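Local coordinates for protein glyceraldehyde-3-phosphate dehydrogenase (Sulfolobus solfataricus, PDB 1B7G) that oxidises glyceraldehyde 3-phosphate to 1,3-bisphosphoglycerate in glycolysis, reducing NADP in preference to NAD, and works as a homotetramer, at residues D73-S78 / A91-I96; R146-V151 / S199-L204; M218-I223 / M279-S284. The protein carries 1 engineered substitution. One frame throughout, in Å; residues are numbered along the deposited sequence.

Contact 1 (D73-S78 / A91-I96). Unlike the reference sequence in segment 73-78: D73 (reference Tyr).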
ATOM      1  N   ASP A  73      32.140  -9.111   7.469  1.00 38.68           N
ATOM      2  CA  ASP A  73      32.696  -7.820   7.090  1.00 35.42           C
ATOM      3  C   ASP A  73      31.785  -6.698   7.585  1.00 39.01           C
ATOM      4  O   ASP A  73      32.268  -5.783   8.276  1.00 36.76           O
ATOM      5  CB  ASP A  73      32.845  -7.698   5.574  1.00 39.05           C
ATOM      6  CG  ASP A  73      34.031  -8.537   5.078  1.00 32.32           C
ATOM      7  OD1 ASP A  73      34.949  -8.768   5.874  1.00 36.14           O
ATOM      8  OD2 ASP A  73      33.969  -8.974   3.927  1.00 37.65           O
ATOM      9  N   LEU A  74      30.502  -6.833   7.236  1.00 36.83           N
ATOM     10  CA  LEU A  74      29.478  -5.846   7.582  1.00 34.11           C
ATOM     11  C   LEU A  74      29.462  -5.660   9.086  1.00 29.21           C
ATOM     12  O   LEU A  74      29.486  -4.549   9.596  1.00 34.36           O
ATOM     13  CB  LEU A  74      28.083  -6.268   7.075  1.00 39.64           C
ATOM     14  CG  LEU A  74      26.887  -5.474   7.607  1.00 39.57           C
ATOM     15  CD1 LEU A  74      26.947  -4.007   7.195  1.00 38.05           C
ATOM     16  CD2 LEU A  74      25.543  -6.050   7.139  1.00 33.76           C
ATOM     17  N   ILE A  75      29.539  -6.799   9.792  1.00 34.18           N
ATOM     18  CA  ILE A  75      29.569  -6.803  11.239  1.00 37.99           C
ATOM     19  C   ILE A  75      30.772  -6.055  11.777  1.00 38.49           C
ATOM     20  O   ILE A  75      30.636  -5.156  12.617  1.00 34.51           O
ATOM     21  CB  ILE A  75      29.498  -8.256  11.797  1.00 30.16           C
ATOM     22  CG1 ILE A  75      28.149  -8.865  11.415  1.00 35.50           C
ATOM     23  CG2 ILE A  75      29.621  -8.178  13.319  1.00 36.96           C
ATOM     24  CD1 ILE A  75      28.080 -10.373  11.430  1.00 39.75           C
ATOM     25  N   LYS A  76      31.962  -6.393  11.261  1.00 41.41           N
ATOM     26  CA  LYS A  76      33.206  -5.752  11.666  1.00 41.44           C
ATOM     27  C   LYS A  76      33.185  -4.244  11.447  1.00 38.63           C
ATOM     28  O   LYS A  76      33.608  -3.461  12.322  1.00 38.59           O
ATOM     29  CB  LYS A  76      34.407  -6.390  10.943  1.00 47.79           C
ATOM     30  CG  LYS A  76      34.907  -7.701  11.491  1.00 46.31           C
ATOM     31  CD  LYS A  76      35.894  -8.469  10.630  1.00 57.05           C
ATOM     32  CE  LYS A  76      35.272  -9.597   9.841  1.00 58.12           C
ATOM     33  NZ  LYS A  76      36.240 -10.412   9.056  1.00 67.16           N
ATOM     34  N   THR A  77      32.626  -3.795  10.339  1.00 32.61           N
ATOM     35  CA  THR A  77      32.512  -2.374  10.021  1.00 33.41           C
ATOM     36  C   THR A  77      31.525  -1.599  10.852  1.00 42.62           C
ATOM     37  O   THR A  77      31.643  -0.361  11.010  1.00 38.56           O
ATOM     38  CB  THR A  77      32.083  -2.237   8.533  1.00 44.73           C
ATOM     39  OG1 THR A  77      32.974  -3.009   7.743  1.00 45.92           O
ATOM     40  CG2 THR A  77      32.086  -0.800   8.054  1.00 52.73           C
ATOM     41  N   SER A  78      30.490  -2.245  11.416  1.00 36.67           N
ATOM     42  CA  SER A  78      29.525  -1.443  12.182  1.00 33.60           C
ATOM     43  C   SER A  78      30.006  -1.260  13.602  1.00 33.08           C
ATOM     44  O   SER A  78      30.965  -1.913  14.055  1.00 35.95           O
ATOM     45  CB  SER A  78      28.175  -2.209  12.153  1.00 29.66           C
ATOM     46  OG  SER A  78      28.360  -3.457  12.819  1.00 30.61           O
ATOM     47  N   ALA A  91      19.968 -16.291  16.944  1.00 33.13           N
ATOM     48  CA  ALA A  91      20.718 -17.137  17.841  1.00 36.45           C
ATOM     49  C   ALA A  91      21.922 -17.764  17.138  1.00 35.59           C
ATOM     50  O   ALA A  91      22.909 -18.103  17.780  1.00 37.37           O
ATOM     51  CB  ALA A  91      19.799 -18.259  18.357  1.00 36.92           C
ATOM     52  N   GLN A  92      21.812 -17.962  15.838  1.00 36.57           N
ATOM     53  CA  GLN A  92      22.922 -18.479  15.045  1.00 41.45           C
ATOM     54  C   GLN A  92      23.963 -17.385  14.865  1.00 40.79           C
ATOM     55  O   GLN A  92      25.143 -17.695  14.915  1.00 42.45           O
ATOM     56  CB  GLN A  92      22.423 -18.987  13.700  1.00 45.98           C
ATOM     57  CG  GLN A  92      21.494 -20.202  13.848  1.00 52.77           C
ATOM     58  CD  GLN A  92      21.020 -20.704  12.499  1.00 60.77           C
ATOM     59  OE1 GLN A  92      21.640 -20.448  11.464  1.00 64.62           O
ATOM     60  NE2 GLN A  92      19.911 -21.436  12.495  1.00 71.32           N
ATOM     61  N   TYR A  93      23.548 -16.111  14.757  1.00 38.76           N
ATOM     62  CA  TYR A  93      24.512 -15.029  14.664  1.00 40.77           C
ATOM     63  C   TYR A  93      25.010 -14.547  16.022  1.00 42.79           C
ATOM     64  O   TYR A  93      26.105 -13.972  16.096  1.00 44.46           O
ATOM     65  CB  TYR A  93      23.983 -13.846  13.858  1.00 39.38           C
ATOM     66  CG  TYR A  93      24.105 -14.050  12.371  1.00 38.77           C
ATOM     67  CD1 TYR A  93      25.318 -13.789  11.728  1.00 40.87           C
ATOM     68  CD2 TYR A  93      23.032 -14.479  11.613  1.00 35.94           C
ATOM     69  CE1 TYR A  93      25.448 -13.985  10.365  1.00 40.89           C
ATOM     70  CE2 TYR A  93      23.151 -14.678  10.253  1.00 41.79           C
ATOM     71  CZ  TYR A  93      24.367 -14.424   9.638  1.00 41.92           C
ATOM     72  OH  TYR A  93      24.475 -14.600   8.285  1.00 41.89           O
ATOM     73  N   LYS A  94      24.308 -14.846  17.126  1.00 38.36           N
ATOM     74  CA  LYS A  94      24.778 -14.365  18.427  1.00 40.83           C
ATOM     75  C   LYS A  94      26.241 -14.637  18.724  1.00 37.96           C
ATOM     76  O   LYS A  94      27.006 -13.719  19.061  1.00 40.61           O
ATOM     77  CB  LYS A  94      23.806 -14.796  19.527  1.00 33.66           C
ATOM     78  CG  LYS A  94      24.244 -14.440  20.937  1.00 33.12           C
ATOM     79  CD  LYS A  94      24.386 -12.943  21.118  1.00 35.37           C
ATOM     80  CE  LYS A  94      24.919 -12.611  22.510  1.00 35.91           C
ATOM     81  NZ  LYS A  94      24.135 -13.223  23.597  1.00 35.30           N
ATOM     82  N   PRO A  95      26.761 -15.838  18.601  1.00 42.28           N
ATOM     83  CA  PRO A  95      28.173 -16.122  18.825  1.00 43.03           C
ATOM     84  C   PRO A  95      29.094 -15.335  17.899  1.00 45.13           C
ATOM     85  O   PRO A  95      30.177 -14.902  18.325  1.00 48.07           O
ATOM     86  CB  PRO A  95      28.302 -17.617  18.606  1.00 41.04           C
ATOM     87  CG  PRO A  95      27.083 -18.039  17.864  1.00 41.67           C
ATOM     88  CD  PRO A  95      25.996 -17.072  18.251  1.00 42.92           C
ATOM     89  N   ILE A  96      28.716 -15.097  16.651  1.00 42.82           N
ATOM     90  CA  ILE A  96      29.529 -14.284  15.734  1.00 46.87           C
ATOM     91  C   ILE A  96      29.643 -12.845  16.182  1.00 47.21           C
ATOM     92  O   ILE A  96      30.746 -12.278  16.308  1.00 42.32           O
ATOM     93  CB  ILE A  96      28.975 -14.422  14.306  1.00 50.22           C
ATOM     94  CG1 ILE A  96      29.104 -15.889  13.875  1.00 49.42           C
ATOM     95  CG2 ILE A  96      29.703 -13.522  13.328  1.00 37.59           C
ATOM     96  CD1 ILE A  96      28.221 -16.329  12.752  1.00 65.23           C
TER
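I75 of helix 71-77 meets I96 and Y93 of helix 89-99 almost entirely through the last carbon of its side chain. CB points toward the neighbouring helix. From it CG1 leaves anti to the carbonyl carbon (chi1 -64°), and an extended second torsion (chi2 159°) carries CD1 outward to do the touching. It comes within 4.0 Å of CG2 of I96, the two isoleucine side chains crossing at about a right angle, and approaches CD1 of the Y93 ring obliquely at 4.4 Å. No hydrogen bond joins the segments; this is a small apolar contact, continued toward the sheet, where I75 also rests on V81 of strand 80-83. On the backbone side, I75 O takes two bonds from S78, 2.8 Å from OG and 3.2 Å from N, both from one face of its carbonyl plane, where helix 71-77 ends and the chain turns off before strand 80-83. Around these residues Y93 also touches N7 and D83, and I96 touches E72. Consecutive helices packed side by side on one face of a parallel sheet, with a strand running between them in sequence, are characteristic of the Rossmann-type nucleotide-binding domain.

Contact 2 (R146-V151 / S199-L204)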
ATOM      1  N   ARG A 146       3.067  -1.176  25.113  1.00 27.89           N
ATOM      2  CA  ARG A 146       2.791   0.244  24.994  1.00 25.08           C
ATOM      3  C   ARG A 146       1.454   0.568  25.683  1.00 30.01           C
ATOM      4  O   ARG A 146       1.330   1.626  26.260  1.00 25.41           O
ATOM      5  CB  ARG A 146       2.719   0.768  23.571  1.00 21.39           C
ATOM      6  CG  ARG A 146       4.042   0.543  22.783  1.00 20.00           C
ATOM      7  CD  ARG A 146       3.831   1.356  21.471  1.00 17.79           C
ATOM      8  NE  ARG A 146       5.020   1.203  20.622  1.00 21.84           N
ATOM      9  CZ  ARG A 146       4.963   1.262  19.286  1.00 19.80           C
ATOM     10  NH1 ARG A 146       3.812   1.543  18.671  1.00 20.43           N
ATOM     11  NH2 ARG A 146       6.090   1.085  18.617  1.00 17.91           N
ATOM     12  N   THR A 147       0.455  -0.297  25.445  1.00 20.21           N
ATOM     13  CA  THR A 147      -0.861  -0.035  26.045  1.00 21.64           C
ATOM     14  C   THR A 147      -0.788  -0.185  27.567  1.00 20.89           C
ATOM     15  O   THR A 147      -1.248   0.731  28.232  1.00 25.50           O
ATOM     16  CB  THR A 147      -1.908  -1.022  25.451  1.00 25.34           C
ATOM     17  OG1 THR A 147      -1.844  -0.913  24.016  1.00 22.84           O
ATOM     18  CG2 THR A 147      -3.279  -0.741  25.990  1.00 21.69           C
ATOM     19  N   ILE A 148      -0.175  -1.214  28.090  1.00 25.47           N
ATOM     20  CA  ILE A 148      -0.065  -1.444  29.538  1.00 26.99           C
ATOM     21  C   ILE A 148       0.798  -0.388  30.243  1.00 30.76           C
ATOM     22  O   ILE A 148       0.383   0.197  31.259  1.00 28.77           O
ATOM     23  CB  ILE A 148       0.521  -2.833  29.837  1.00 26.82           C
ATOM     24  CG1 ILE A 148      -0.299  -4.018  29.326  1.00 23.09           C
ATOM     25  CG2 ILE A 148       0.717  -2.966  31.357  1.00 32.79           C
ATOM     26  CD1 ILE A 148       0.483  -5.327  29.335  1.00 21.77           C
ATOM     27  N   CYS A 149       1.977  -0.062  29.721  1.00 27.54           N
ATOM     28  CA  CYS A 149       2.801   0.992  30.388  1.00 30.12           C
ATOM     29  C   CYS A 149       2.172   2.355  30.311  1.00 27.69           C
ATOM     30  O   CYS A 149       2.099   3.065  31.344  1.00 29.59           O
ATOM     31  CB  CYS A 149       4.234   0.957  29.904  1.00 27.87           C
ATOM     32  SG  CYS A 149       5.083  -0.577  30.188  1.00 26.17           S
ATOM     33  N   THR A 150       1.385   2.673  29.276  1.00 28.22           N
ATOM     34  CA  THR A 150       0.623   3.902  29.241  1.00 22.08           C
ATOM     35  C   THR A 150      -0.563   3.901  30.214  1.00 33.29           C
ATOM     36  O   THR A 150      -0.755   4.925  30.914  1.00 30.89           O
ATOM     37  CB  THR A 150       0.075   4.226  27.831  1.00 22.31           C
ATOM     38  OG1 THR A 150       1.195   4.243  26.932  1.00 27.28           O
ATOM     39  CG2 THR A 150      -0.702   5.519  27.792  1.00 18.09           C
ATOM     40  N   VAL A 151      -1.377   2.856  30.276  1.00 25.58           N
ATOM     41  CA  VAL A 151      -2.552   2.823  31.146  1.00 30.91           C
ATOM     42  C   VAL A 151      -2.160   2.893  32.621  1.00 30.25           C
ATOM     43  O   VAL A 151      -2.870   3.477  33.444  1.00 28.75           O
ATOM     44  CB  VAL A 151      -3.455   1.607  30.895  1.00 22.08           C
ATOM     45  CG1 VAL A 151      -4.495   1.393  31.982  1.00 25.48           C
ATOM     46  CG2 VAL A 151      -4.219   1.792  29.537  1.00 20.85           C
ATOM     47  N   SER A 199       8.826 -10.581  30.272  1.00 28.55           N
ATOM     48  CA  SER A 199      10.264 -10.391  30.119  1.00 30.56           C
ATOM     49  C   SER A 199      10.600  -8.893  30.245  1.00 34.52           C
ATOM     50  O   SER A 199      11.753  -8.508  30.372  1.00 38.88           O
ATOM     51  CB  SER A 199      10.687 -10.833  28.709  1.00 28.55           C
ATOM     52  OG  SER A 199      10.305  -9.853  27.733  1.00 29.06           O
ATOM     53  N   VAL A 200       9.584  -8.069  30.216  1.00 28.68           N
ATOM     54  CA  VAL A 200       9.603  -6.623  30.248  1.00 32.91           C
ATOM     55  C   VAL A 200       8.991  -6.088  31.530  1.00 38.98           C
ATOM     56  O   VAL A 200       9.620  -5.346  32.282  1.00 35.38           O
ATOM     57  CB  VAL A 200       8.822  -6.090  29.029  1.00 44.75           C
ATOM     58  CG1 VAL A 200       8.612  -4.585  29.034  1.00 38.68           C
ATOM     59  CG2 VAL A 200       9.537  -6.503  27.739  1.00 41.90           C
ATOM     60  N   ILE A 201       7.812  -6.590  31.883  1.00 34.79           N
ATOM     61  CA  ILE A 201       7.164  -6.272  33.162  1.00 38.02           C
ATOM     62  C   ILE A 201       7.086  -7.567  33.969  1.00 39.58           C
ATOM     63  O   ILE A 201       6.140  -8.356  33.839  1.00 34.79           O
ATOM     64  CB  ILE A 201       5.756  -5.704  32.965  1.00 37.98           C
ATOM     65  CG1 ILE A 201       5.769  -4.556  31.962  1.00 39.81           C
ATOM     66  CG2 ILE A 201       5.170  -5.237  34.308  1.00 45.53           C
ATOM     67  CD1 ILE A 201       4.405  -3.928  31.714  1.00 33.42           C
ATOM     68  N   ARG A 202       8.064  -7.791  34.824  1.00 38.85           N
ATOM     69  CA  ARG A 202       8.255  -9.040  35.524  1.00 40.72           C
ATOM     70  C   ARG A 202       7.134  -9.586  36.361  1.00 36.10           C
ATOM     71  O   ARG A 202       6.863 -10.807  36.296  1.00 41.97           O
ATOM     72  CB  ARG A 202       9.530  -8.950  36.400  1.00 47.00           C
ATOM     73  CG  ARG A 202      10.834  -9.052  35.623  1.00 64.80           C
ATOM     74  CD  ARG A 202      10.758 -10.085  34.535  1.00 73.03           C
ATOM     75  NE  ARG A 202      11.958 -10.323  33.764  1.00 72.96           N
ATOM     76  CZ  ARG A 202      12.173 -11.472  33.111  1.00 75.58           C
ATOM     77  NH1 ARG A 202      11.265 -12.438  33.154  1.00 73.94           N
ATOM     78  NH2 ARG A 202      13.292 -11.661  32.430  1.00 76.09           N
ATOM     79  N   ASN A 203       6.406  -8.782  37.140  1.00 34.17           N
ATOM     80  CA  ASN A 203       5.427  -9.489  38.004  1.00 40.13           C
ATOM     81  C   ASN A 203       3.990  -9.288  37.599  1.00 39.49           C
ATOM     82  O   ASN A 203       3.072  -9.378  38.441  1.00 42.29           O
ATOM     83  CB  ASN A 203       5.692  -9.045  39.453  1.00 46.44           C
ATOM     84  CG  ASN A 203       7.099  -9.421  39.909  1.00 52.17           C
ATOM     85  OD1 ASN A 203       7.480 -10.592  39.861  1.00 57.66           O
ATOM     86  ND2 ASN A 203       7.881  -8.432  40.322  1.00 55.67           N
ATOM     87  N   LEU A 204       3.727  -8.942  36.350  1.00 32.36           N
ATOM     88  CA  LEU A 204       2.355  -8.667  35.945  1.00 32.78           C
ATOM     89  C   LEU A 204       1.612  -9.994  35.739  1.00 26.19           C
ATOM     90  O   LEU A 204       2.170 -10.890  35.107  1.00 28.53           O
ATOM     91  CB  LEU A 204       2.293  -7.838  34.670  1.00 31.11           C
ATOM     92  CG  LEU A 204       0.871  -7.709  34.067  1.00 29.52           C
ATOM     93  CD1 LEU A 204      -0.054  -6.971  35.032  1.00 28.41           C
ATOM     94  CD2 LEU A 204       0.988  -6.964  32.741  1.00 28.94           C
TER
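The tip of I201, its CD1, sits against two neighbouring residues of helix 139-152: it lies 3.7 Å from SG of C149 and 3.8 Å from CG2 of I148. The second branch of I148 serves a different partner, since its CD1 meets CD2 of L204 tip to tip at 3.8 Å. I148 can do both because CG2 stands anti to the backbone N while CG1 turns beside it (chi1 -61°): CG2 goes to I201 and CD1, on the CG1 branch, to L204, the first and last residues of the turn. One shell out, I201 to L204 form a type I beta turn, which puts both apolar side chains on the helix while N198 ND2 bonds to the carbonyl oxygens of I201 and L204. V157 and V160 of strand 157-167 touch I148 and L204 alike. C149 is held covalently by its disulfide to C123, and V200 also packs on C123. Along the helix, T150 OG1 reaches R146 O at 2.7 Å. The arrangement belongs to the C-terminal domain of glyceraldehyde-3-phosphate dehydrogenases, in which a helix opening with the probable nucleophile, C139, lies on the mixed sheet.

Contact 3 (M218-I223 / M279-S284)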
ATOM      1  N   MET A 218      -3.304  -6.612   9.138  1.00 22.27           N
ATOM      2  CA  MET A 218      -3.013  -6.207  10.515  1.00 20.99           C
ATOM      3  C   MET A 218      -3.549  -7.277  11.475  1.00 25.01           C
ATOM      4  O   MET A 218      -4.555  -7.922  11.127  1.00 23.98           O
ATOM      5  CB  MET A 218      -3.845  -4.949  10.821  1.00 25.84           C
ATOM      6  CG  MET A 218      -3.272  -3.636  10.302  1.00 22.17           C
ATOM      7  SD  MET A 218      -4.274  -2.220  10.687  1.00 20.68           S
ATOM      8  CE  MET A 218      -3.573  -1.015   9.516  1.00 21.55           C
ATOM      9  N   HIS A 219      -2.965  -7.293  12.649  1.00 21.08           N
ATOM     10  CA  HIS A 219      -3.462  -8.063  13.762  1.00 21.82           C
ATOM     11  C   HIS A 219      -4.488  -7.217  14.506  1.00 23.57           C
ATOM     12  O   HIS A 219      -4.462  -5.989  14.366  1.00 19.58           O
ATOM     13  CB  HIS A 219      -2.337  -8.325  14.770  1.00 20.08           C
ATOM     14  CG  HIS A 219      -1.137  -9.026  14.252  1.00 22.82           C
ATOM     15  ND1 HIS A 219      -1.170 -10.242  13.631  1.00 24.00           N
ATOM     16  CD2 HIS A 219       0.181  -8.676  14.282  1.00 25.18           C
ATOM     17  CE1 HIS A 219       0.034 -10.651  13.327  1.00 22.15           C
ATOM     18  NE2 HIS A 219       0.894  -9.693  13.737  1.00 24.37           N
ATOM     19  N   MET A 220      -5.248  -7.866  15.398  1.00 17.88           N
ATOM     20  CA  MET A 220      -6.111  -7.189  16.310  1.00 21.22           C
ATOM     21  C   MET A 220      -6.029  -7.811  17.702  1.00 22.73           C
ATOM     22  O   MET A 220      -5.880  -9.021  17.893  1.00 21.98           O
ATOM     23  CB  MET A 220      -7.601  -7.046  15.934  1.00 23.64           C
ATOM     24  CG  MET A 220      -7.863  -5.848  15.017  1.00 23.15           C
ATOM     25  SD  MET A 220      -9.585  -5.530  14.699  1.00 21.17           S
ATOM     26  CE  MET A 220     -10.035  -4.709  16.263  1.00 24.74           C
ATOM     27  N   HIS A 221      -6.134  -6.913  18.714  1.00 23.80           N
ATOM     28  CA  HIS A 221      -6.144  -7.370  20.097  1.00 25.84           C
ATOM     29  C   HIS A 221      -7.466  -7.007  20.794  1.00 18.25           C
ATOM     30  O   HIS A 221      -8.041  -5.990  20.601  1.00 21.59           O
ATOM     31  CB  HIS A 221      -5.023  -6.798  20.992  1.00 19.60           C
ATOM     32  CG  HIS A 221      -3.634  -7.151  20.525  1.00 19.93           C
ATOM     33  ND1 HIS A 221      -2.559  -7.196  21.415  1.00 24.93           N
ATOM     34  CD2 HIS A 221      -3.149  -7.457  19.321  1.00 24.25           C
ATOM     35  CE1 HIS A 221      -1.468  -7.559  20.699  1.00 20.56           C
ATOM     36  NE2 HIS A 221      -1.810  -7.683  19.450  1.00 24.88           N
ATOM     37  N   PHE A 222      -7.850  -7.908  21.718  1.00 16.42           N
ATOM     38  CA  PHE A 222      -9.110  -7.630  22.458  1.00 23.11           C
ATOM     39  C   PHE A 222      -8.765  -7.823  23.931  1.00 21.62           C
ATOM     40  O   PHE A 222      -8.260  -8.896  24.287  1.00 21.33           O
ATOM     41  CB  PHE A 222     -10.228  -8.566  22.021  1.00 28.14           C
ATOM     42  CG  PHE A 222     -10.525  -8.477  20.541  1.00 23.06           C
ATOM     43  CD1 PHE A 222     -11.310  -7.451  20.051  1.00 24.19           C
ATOM     44  CD2 PHE A 222      -9.965  -9.375  19.651  1.00 34.87           C
ATOM     45  CE1 PHE A 222     -11.557  -7.351  18.686  1.00 27.65           C
ATOM     46  CE2 PHE A 222     -10.204  -9.276  18.285  1.00 36.88           C
ATOM     47  CZ  PHE A 222     -11.007  -8.261  17.808  1.00 27.32           C
ATOM     48  N   ILE A 223      -8.786  -6.725  24.681  1.00 22.21           N
ATOM     49  CA  ILE A 223      -8.134  -6.838  25.986  1.00 26.72           C
ATOM     50  C   ILE A 223      -8.977  -6.391  27.169  1.00 19.44           C
ATOM     51  O   ILE A 223      -9.933  -5.681  27.060  1.00 20.81           O
ATOM     52  CB  ILE A 223      -6.813  -6.047  26.082  1.00 31.00           C
ATOM     53  CG1 ILE A 223      -7.155  -4.558  26.007  1.00 26.75           C
ATOM     54  CG2 ILE A 223      -5.801  -6.427  25.015  1.00 39.12           C
ATOM     55  CD1 ILE A 223      -6.016  -3.731  26.613  1.00 51.84           C
ATOM     56  N   MET A 279      -3.329   1.117  17.187  1.00 19.65           N
ATOM     57  CA  MET A 279      -4.546   1.765  16.744  1.00 21.44           C
ATOM     58  C   MET A 279      -5.747   1.396  17.628  1.00 25.18           C
ATOM     59  O   MET A 279      -6.339   0.322  17.434  1.00 21.27           O
ATOM     60  CB  MET A 279      -4.873   1.396  15.286  1.00 19.79           C
ATOM     61  CG  MET A 279      -3.953   2.009  14.242  1.00 22.69           C
ATOM     62  SD  MET A 279      -3.849   1.032  12.727  1.00 21.73           S
ATOM     63  CE  MET A 279      -2.591  -0.120  13.093  1.00 14.67           C
ATOM     64  N   ILE A 280      -6.024   2.191  18.658  1.00 25.48           N
ATOM     65  CA  ILE A 280      -7.095   1.855  19.595  1.00 24.93           C
ATOM     66  C   ILE A 280      -8.429   2.399  19.100  1.00 28.39           C
ATOM     67  O   ILE A 280      -8.550   3.578  18.766  1.00 23.61           O
ATOM     68  CB  ILE A 280      -6.826   2.400  21.008  1.00 27.17           C
ATOM     69  CG1 ILE A 280      -5.569   1.746  21.590  1.00 25.27           C
ATOM     70  CG2 ILE A 280      -8.046   2.167  21.917  1.00 20.72           C
ATOM     71  CD1 ILE A 280      -5.121   2.276  22.922  1.00 27.91           C
ATOM     72  N   PHE A 281      -9.418   1.509  19.027  1.00 26.61           N
ATOM     73  CA  PHE A 281     -10.772   1.915  18.637  1.00 25.54           C
ATOM     74  C   PHE A 281     -11.436   2.639  19.789  1.00 25.73           C
ATOM     75  O   PHE A 281     -11.693   2.047  20.844  1.00 27.84           O
ATOM     76  CB  PHE A 281     -11.588   0.665  18.202  1.00 19.26           C
ATOM     77  CG  PHE A 281     -11.046   0.174  16.868  1.00 21.65           C
ATOM     78  CD1 PHE A 281      -9.956  -0.673  16.815  1.00 18.33           C
ATOM     79  CD2 PHE A 281     -11.626   0.636  15.693  1.00 24.84           C
ATOM     80  CE1 PHE A 281      -9.480  -1.104  15.602  1.00 26.09           C
ATOM     81  CE2 PHE A 281     -11.132   0.219  14.459  1.00 27.02           C
ATOM     82  CZ  PHE A 281     -10.056  -0.634  14.433  1.00 18.84           C
ATOM     83  N   SER A 282     -11.585   3.959  19.652  1.00 28.91           N
ATOM     84  CA  SER A 282     -12.081   4.805  20.710  1.00 33.10           C
ATOM     85  C   SER A 282     -13.490   4.513  21.185  1.00 30.04           C
ATOM     86  O   SER A 282     -13.693   4.563  22.421  1.00 23.56           O
ATOM     87  CB  SER A 282     -11.947   6.307  20.370  1.00 39.31           C
ATOM     88  OG  SER A 282     -12.879   6.711  19.403  1.00 36.22           O
ATOM     89  N   ASP A 283     -14.354   3.943  20.365  1.00 28.73           N
ATOM     90  CA  ASP A 283     -15.665   3.497  20.822  1.00 30.53           C
ATOM     91  C   ASP A 283     -15.553   2.201  21.616  1.00 30.11           C
ATOM     92  O   ASP A 283     -16.526   1.873  22.299  1.00 27.00           O
ATOM     93  CB  ASP A 283     -16.586   3.231  19.613  1.00 32.32           C
ATOM     94  CG  ASP A 283     -17.168   4.486  19.018  1.00 37.65           C
ATOM     95  OD1 ASP A 283     -16.805   5.604  19.437  1.00 42.29           O
ATOM     96  OD2 ASP A 283     -18.016   4.382  18.102  1.00 41.62           O
ATOM     97  N   SER A 284     -14.419   1.512  21.543  1.00 25.65           N
ATOM     98  CA  SER A 284     -14.177   0.285  22.237  1.00 22.75           C
ATOM     99  C   SER A 284     -13.821   0.507  23.773  1.00 23.93           C
ATOM    100  O   SER A 284     -13.920  -0.452  24.513  1.00 25.06           O
ATOM    101  CB  SER A 284     -13.114  -0.597  21.626  1.00 28.02           C
ATOM    102  OG  SER A 284     -11.802  -0.244  21.981  1.00 25.80           O
TER
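M218 and M279 are brought together by opposite chain shapes: M218 runs out extended to its methyl (chi3 -164°), whereas M279 bends at its last torsion (chi3 -86°) and lays its end across the other thioether at about a right angle. Their tips interlock by van der Waals contact alone. M279 CE lies 3.6 Å from M218 SD, and M279 SD lies 3.8 Å from M218 CE. A second pair follows two residues further on, where a bend in M220 (chi3 78°) turns its methyl toward F281, with CE 3.7 Å from CE1 of the ring. The approach is oblique, and with M220 SD 5.5 Å from the F281 ring centroid it counts as a Met-aromatic contact. These pairs reach across an intervening strand, because strands 219-227 and 278-288 are not neighbours: strand 291-298, whose M295 touches M220 and bonds through its N to S284 OG, runs between them, antiparallel to both, in the mixed sheet of the catalytic domain. Strand alternation sends H219 and H221 to the other face, where H219, of the catalytic site with C139, bonds through ND1 to R167 N, and H221 NE2 bonds to N140 OD1. M218 itself lies close to Q300, which probably binds NAD. An alanine in place of M218 would remove the thioether and is likely to leave a gap beside M279 and let its bent end turn more freely. Beyond F281 the chain curls, and S284 OG bonds to F281 O at 2.6 Å, in the carbonyl plane and on a lone pair, while S284 N reaches the same oxygen of F281 at 2.9 Å.

How the contacts relate
The three contacts follow one another along the chain, each closing before the next opens, and they divide between two domains. Contact 1 belongs to the nucleotide-binding region with its parallel sheet; its centre lies about 31 Å from that of contact 2 and about 38 Å from that of contact 3, without touching either. Contacts 2 and 3 share the catalytic domain, with centres about 17 Å apart. They meet where T147 CG2 of helix 139-152 packs at 4.1 Å from I223 CD1 of strand 219-227. Helix and sheet are thus joined directly, and between them they supply C139 and H219, while the nucleotide-binding domain probably holds much of the cofactor.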